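Local coordinates for berberine bridge enzyme-like protein (Arabidopsis thaliana, PDB 5D79), which is a secreted, FAD-dependent oxidoreductase of the berberine bridge enzyme-like family that is involved in adaptation to salt stress, at residues Gly101-Ala109 with Ile119-Leu130. Numbering follows the deposited sequence.
Sequences GIHVRTRSA and IAYNKPFAVIDL. With FAD (flavin-adenine dinucleotide), chain E.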
# COMPACT_ATOMS: atom_id res chain seq x y z
N GLY A 101 -0.71 -5.84 -30.14
CA GLY A 101 -1.90 -6.20 -29.37
C GLY A 101 -1.59 -6.96 -28.10
O GLY A 101 -2.38 -7.78 -27.64
N ILE A 102 -0.43 -6.69 -27.52
CA ILE A 102 -0.05 -7.38 -26.30
C ILE A 102 -0.37 -6.56 -25.06
O ILE A 102 -0.02 -5.38 -24.94
CB ILE A 102 1.42 -7.75 -26.31
CG1 ILE A 102 1.65 -8.90 -27.29
CG2 ILE A 102 1.87 -8.17 -24.93
CD1 ILE A 102 0.94 -10.17 -26.87
N HIS A 103 -1.06 -7.22 -24.14
CA HIS A 103 -1.45 -6.64 -22.87
C HIS A 103 -0.30 -6.78 -21.88
O HIS A 103 0.37 -7.80 -21.88
CB HIS A 103 -2.71 -7.35 -22.37
CG HIS A 103 -3.21 -6.86 -21.06
ND1 HIS A 103 -3.35 -5.52 -20.77
CD2 HIS A 103 -3.63 -7.53 -19.96
CE1 HIS A 103 -3.82 -5.39 -19.55
NE2 HIS A 103 -4.00 -6.59 -19.03
N VAL A 104 -0.04 -5.76 -21.06
CA VAL A 104 1.03 -5.87 -20.07
C VAL A 104 0.56 -5.57 -18.65
O VAL A 104 -0.49 -4.97 -18.45
CB VAL A 104 2.21 -4.93 -20.37
CG1 VAL A 104 2.70 -5.14 -21.79
CG2 VAL A 104 1.83 -3.49 -20.13
N ARG A 105 1.36 -6.01 -17.68
CA ARG A 105 1.18 -5.62 -16.29
C ARG A 105 2.52 -5.16 -15.75
O ARG A 105 3.54 -5.73 -16.09
CB ARG A 105 0.64 -6.79 -15.46
CG ARG A 105 -0.79 -7.17 -15.80
CD ARG A 105 -1.76 -6.05 -15.50
NE ARG A 105 -3.08 -6.34 -16.05
CZ ARG A 105 -4.08 -6.89 -15.37
NH1 ARG A 105 -3.92 -7.20 -14.09
NH2 ARG A 105 -5.25 -7.11 -15.97
N THR A 106 2.52 -4.14 -14.90
CA THR A 106 3.76 -3.59 -14.36
C THR A 106 3.98 -3.96 -12.90
O THR A 106 3.15 -3.67 -12.04
CB THR A 106 3.80 -2.07 -14.48
OG1 THR A 106 3.82 -1.71 -15.86
CG2 THR A 106 5.04 -1.51 -13.81
N ARG A 107 5.11 -4.60 -12.60
CA ARG A 107 5.41 -4.98 -11.23
C ARG A 107 6.61 -4.23 -10.68
O ARG A 107 7.65 -4.16 -11.33
CB ARG A 107 5.65 -6.49 -11.13
CG ARG A 107 5.87 -6.95 -9.70
CD ARG A 107 5.69 -8.44 -9.54
NE ARG A 107 6.79 -9.19 -10.14
CZ ARG A 107 6.85 -10.51 -10.20
NH1 ARG A 107 5.86 -11.24 -9.70
NH2 ARG A 107 7.90 -11.10 -10.76
N SER A 108 6.46 -3.67 -9.48
CA SER A 108 7.60 -3.11 -8.75
C SER A 108 8.14 -4.14 -7.75
O SER A 108 9.15 -4.77 -8.00
CB SER A 108 7.23 -1.82 -8.02
OG SER A 108 6.89 -0.81 -8.95
N ALA A 109 7.46 -4.32 -6.63
CA ALA A 109 7.93 -5.29 -5.64
C ALA A 109 6.83 -6.28 -5.30
O ALA A 109 7.02 -7.14 -4.45
CB ALA A 109 8.44 -4.59 -4.39
N ILE A 119 -0.61 -10.83 -12.52
CA ILE A 119 -1.74 -11.61 -13.03
C ILE A 119 -2.71 -10.75 -13.84
O ILE A 119 -3.15 -9.70 -13.37
CB ILE A 119 -2.58 -12.25 -11.91
CG1 ILE A 119 -1.70 -12.99 -10.90
CG2 ILE A 119 -3.65 -13.18 -12.51
CD1 ILE A 119 -2.49 -13.53 -9.73
N ALA A 120 -3.03 -11.21 -15.04
CA ALA A 120 -4.15 -10.68 -15.80
C ALA A 120 -5.12 -11.82 -16.04
O ALA A 120 -4.71 -12.95 -16.32
CB ALA A 120 -3.69 -10.07 -17.12
N TYR A 121 -6.42 -11.55 -15.94
CA TYR A 121 -7.41 -12.61 -16.11
C TYR A 121 -8.07 -12.57 -17.49
O TYR A 121 -8.34 -11.51 -18.03
CB TYR A 121 -8.46 -12.53 -15.01
CG TYR A 121 -7.91 -12.88 -13.64
CD1 TYR A 121 -7.66 -14.20 -13.29
CD2 TYR A 121 -7.65 -11.90 -12.69
CE1 TYR A 121 -7.16 -14.53 -12.05
CE2 TYR A 121 -7.15 -12.22 -11.45
CZ TYR A 121 -6.91 -13.54 -11.13
OH TYR A 121 -6.41 -13.89 -9.89
N ASN A 122 -8.30 -13.76 -18.06
CA ASN A 122 -9.06 -13.94 -19.30
C ASN A 122 -8.45 -13.34 -20.58
O ASN A 122 -9.12 -13.28 -21.61
CB ASN A 122 -10.48 -13.40 -19.13
CG ASN A 122 -11.44 -14.43 -18.55
OD1 ASN A 122 -11.66 -14.49 -17.34
ND2 ASN A 122 -12.01 -15.25 -19.43
N LYS A 123 -7.20 -12.91 -20.51
CA LYS A 123 -6.47 -12.46 -21.70
C LYS A 123 -4.96 -12.52 -21.48
O LYS A 123 -4.46 -12.04 -20.46
CB LYS A 123 -6.90 -11.04 -22.11
CG LYS A 123 -6.78 -9.96 -21.03
CD LYS A 123 -7.33 -8.63 -21.54
CE LYS A 123 -7.12 -7.48 -20.55
NZ LYS A 123 -7.54 -6.15 -21.12
N PRO A 124 -4.24 -13.13 -22.42
CA PRO A 124 -2.78 -13.30 -22.34
C PRO A 124 -2.02 -11.97 -22.15
O PRO A 124 -2.41 -10.94 -22.70
CB PRO A 124 -2.43 -13.92 -23.70
CG PRO A 124 -3.68 -14.61 -24.12
CD PRO A 124 -4.80 -13.74 -23.64
N PHE A 125 -0.95 -12.01 -21.36
CA PHE A 125 -0.26 -10.79 -20.99
C PHE A 125 1.24 -11.00 -20.82
O PHE A 125 1.73 -12.12 -20.83
CB PHE A 125 -0.84 -10.21 -19.69
CG PHE A 125 -0.51 -11.02 -18.46
CD1 PHE A 125 -1.18 -12.21 -18.19
CD2 PHE A 125 0.47 -10.59 -17.58
CE1 PHE A 125 -0.87 -12.95 -17.05
CE2 PHE A 125 0.78 -11.33 -16.44
CZ PHE A 125 0.11 -12.51 -16.18
N ALA A 126 1.96 -9.90 -20.66
CA ALA A 126 3.36 -9.93 -20.32
C ALA A 126 3.57 -9.08 -19.07
O ALA A 126 2.68 -8.33 -18.68
CB ALA A 126 4.19 -9.43 -21.48
N VAL A 127 4.74 -9.20 -18.44
CA VAL A 127 5.05 -8.46 -17.22
C VAL A 127 6.27 -7.55 -17.39
O VAL A 127 7.31 -8.00 -17.82
CB VAL A 127 5.32 -9.42 -16.02
CG1 VAL A 127 5.93 -8.66 -14.85
CG2 VAL A 127 4.04 -10.12 -15.59
N ILE A 128 6.11 -6.28 -17.06
CA ILE A 128 7.24 -5.35 -16.92
C ILE A 128 7.69 -5.30 -15.44
O ILE A 128 7.14 -4.54 -14.64
CB ILE A 128 6.87 -3.91 -17.39
CG1 ILE A 128 6.13 -3.93 -18.73
CG2 ILE A 128 8.11 -3.04 -17.48
CD1 ILE A 128 5.59 -2.59 -19.13
N ASP A 129 8.67 -6.13 -15.10
CA ASP A 129 9.21 -6.20 -13.74
C ASP A 129 10.31 -5.15 -13.58
O ASP A 129 11.30 -5.16 -14.33
CB ASP A 129 9.74 -7.61 -13.45
CG ASP A 129 10.09 -7.86 -11.97
OD1 ASP A 129 10.80 -7.03 -11.35
OD2 ASP A 129 9.66 -8.91 -11.43
N LEU A 130 10.14 -4.25 -12.62
CA LEU A 130 11.01 -3.08 -12.47
C LEU A 130 12.17 -3.29 -11.52
O LEU A 130 12.83 -2.33 -11.12
CB LEU A 130 10.20 -1.87 -12.00
CG LEU A 130 9.10 -1.44 -12.97
CD1 LEU A 130 8.21 -0.40 -12.33
CD2 LEU A 130 9.73 -0.90 -14.24
PA FAD E . 3.01 -4.22 -6.99
O1A FAD E . 2.21 -5.50 -7.03
O2A FAD E . 4.34 -4.34 -7.70
O5B FAD E . 2.12 -3.01 -7.59
C5B FAD E . 0.77 -2.83 -7.19
C4B FAD E . -0.05 -2.04 -8.23
O4B FAD E . 0.67 -0.89 -8.63
C3B FAD E . -0.31 -2.88 -9.48
O3B FAD E . -1.59 -2.60 -10.02
C2B FAD E . 0.79 -2.43 -10.42
O2B FAD E . 0.44 -2.57 -11.78
C1B FAD E . 1.04 -0.98 -9.99
N9A FAD E . 2.43 -0.51 -10.19
C8A FAD E . 3.58 -0.93 -9.56
N7A FAD E . 4.62 -0.20 -10.05
C5A FAD E . 4.15 0.67 -10.97
C6A FAD E . 4.76 1.63 -11.78
N6A FAD E . 6.01 2.02 -11.56
N1A FAD E . 3.99 2.38 -12.65
C2A FAD E . 2.63 2.18 -12.72
N3A FAD E . 2.03 1.22 -11.92
C4A FAD E . 2.78 0.48 -11.06
N1 FAD E . 0.03 -0.03 2.24
C2 FAD E . -0.06 1.05 3.10
O2 FAD E . -0.18 2.20 2.65
N3 FAD E . 0.00 0.83 4.47
C4 FAD E . 0.16 -0.44 4.99
O4 FAD E . 0.32 -0.58 6.20
C4X FAD E . 0.27 -1.52 4.12
N5 FAD E . 0.56 -2.79 4.59
C5X FAD E . 0.97 -3.78 3.71
C6 FAD E . 1.51 -4.98 4.16
C7 FAD E . 1.91 -5.96 3.25
C7M FAD E . 2.47 -7.26 3.75
C8 FAD E . 1.83 -5.72 1.88
C8M FAD E . 2.23 -6.77 0.88
C9 FAD E . 1.29 -4.52 1.43
C9A FAD E . 0.82 -3.57 2.33
N10 FAD E . 0.25 -2.39 1.89
C10 FAD E . 0.24 -1.30 2.74
C1' FAD E . -0.26 -2.27 0.49
C2' FAD E . 0.77 -1.77 -0.50
O2' FAD E . 1.10 -0.43 -0.19
C3' FAD E . 0.17 -1.89 -1.90
O3' FAD E . -0.01 -3.26 -2.18
C4' FAD E . 1.08 -1.33 -2.96
O4' FAD E . 0.33 -0.98 -4.09
C5' FAD E . 2.05 -2.40 -3.41
O5' FAD E . 3.10 -1.79 -4.13
P FAD E . 4.20 -2.75 -4.78
O1P FAD E . 5.06 -1.97 -5.74
O2P FAD E . 5.04 -3.41 -3.71
O3P FAD E . 3.23 -3.85 -5.44
O HOH W 1 9.97 -7.19 -9.01
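K123 lays its CE over one face of the H103 ring, a CH-pi contact in which CE stands 3.7 Å from the ring centroid and 21° off the normal. A120 CB approaches the same ring at its edge and also sits over one face of the R105 guanidinium, 3.5 Å from R105 NH2. The bend of R105 at chi2 (-63°) turns its guanidinium to the 119-120 backbone; beyond this pair of segments, NH1 bonds L116 O and NH2 forms a salt bridge with E523.

Strands 103-107 and 125-129 run parallel. R105 bonds A126 O through its N and I128 N through its O; R107 repeats the pattern with I128 O and L130 N, the staggered pairing of a parallel ladder. On the face carrying R105, R107 grips D129 side-on: NH2 lies 2.9 Å and NE 3.2 Å from the single atom D129 OD2. That oxygen is in the guanidinium plane, although guanidinium and carboxylate planes stand 82° apart; R131 adds a second salt bridge to it. With an alanine in place of R107 both of these donors go, and the buried D129 carboxylate would probably be less firmly oriented, with the R131 salt bridge still reaching OD2. On the other face, I128 CD1 meets V104 CG2 at 4.0 Å, and helix 87-100 packs against both residues.

Where the 103-107 strand ends, S108 N donates to FAD O2A and S108 OG, 2.6 Å from FAD N7A, bonds the adenine; T106 O accepts from the ribose O2B. A parallel strand pair whose C-terminal end and following turn hold the adenosine and phosphate of FAD in this way belongs to the PCMH-type FAD-binding domain.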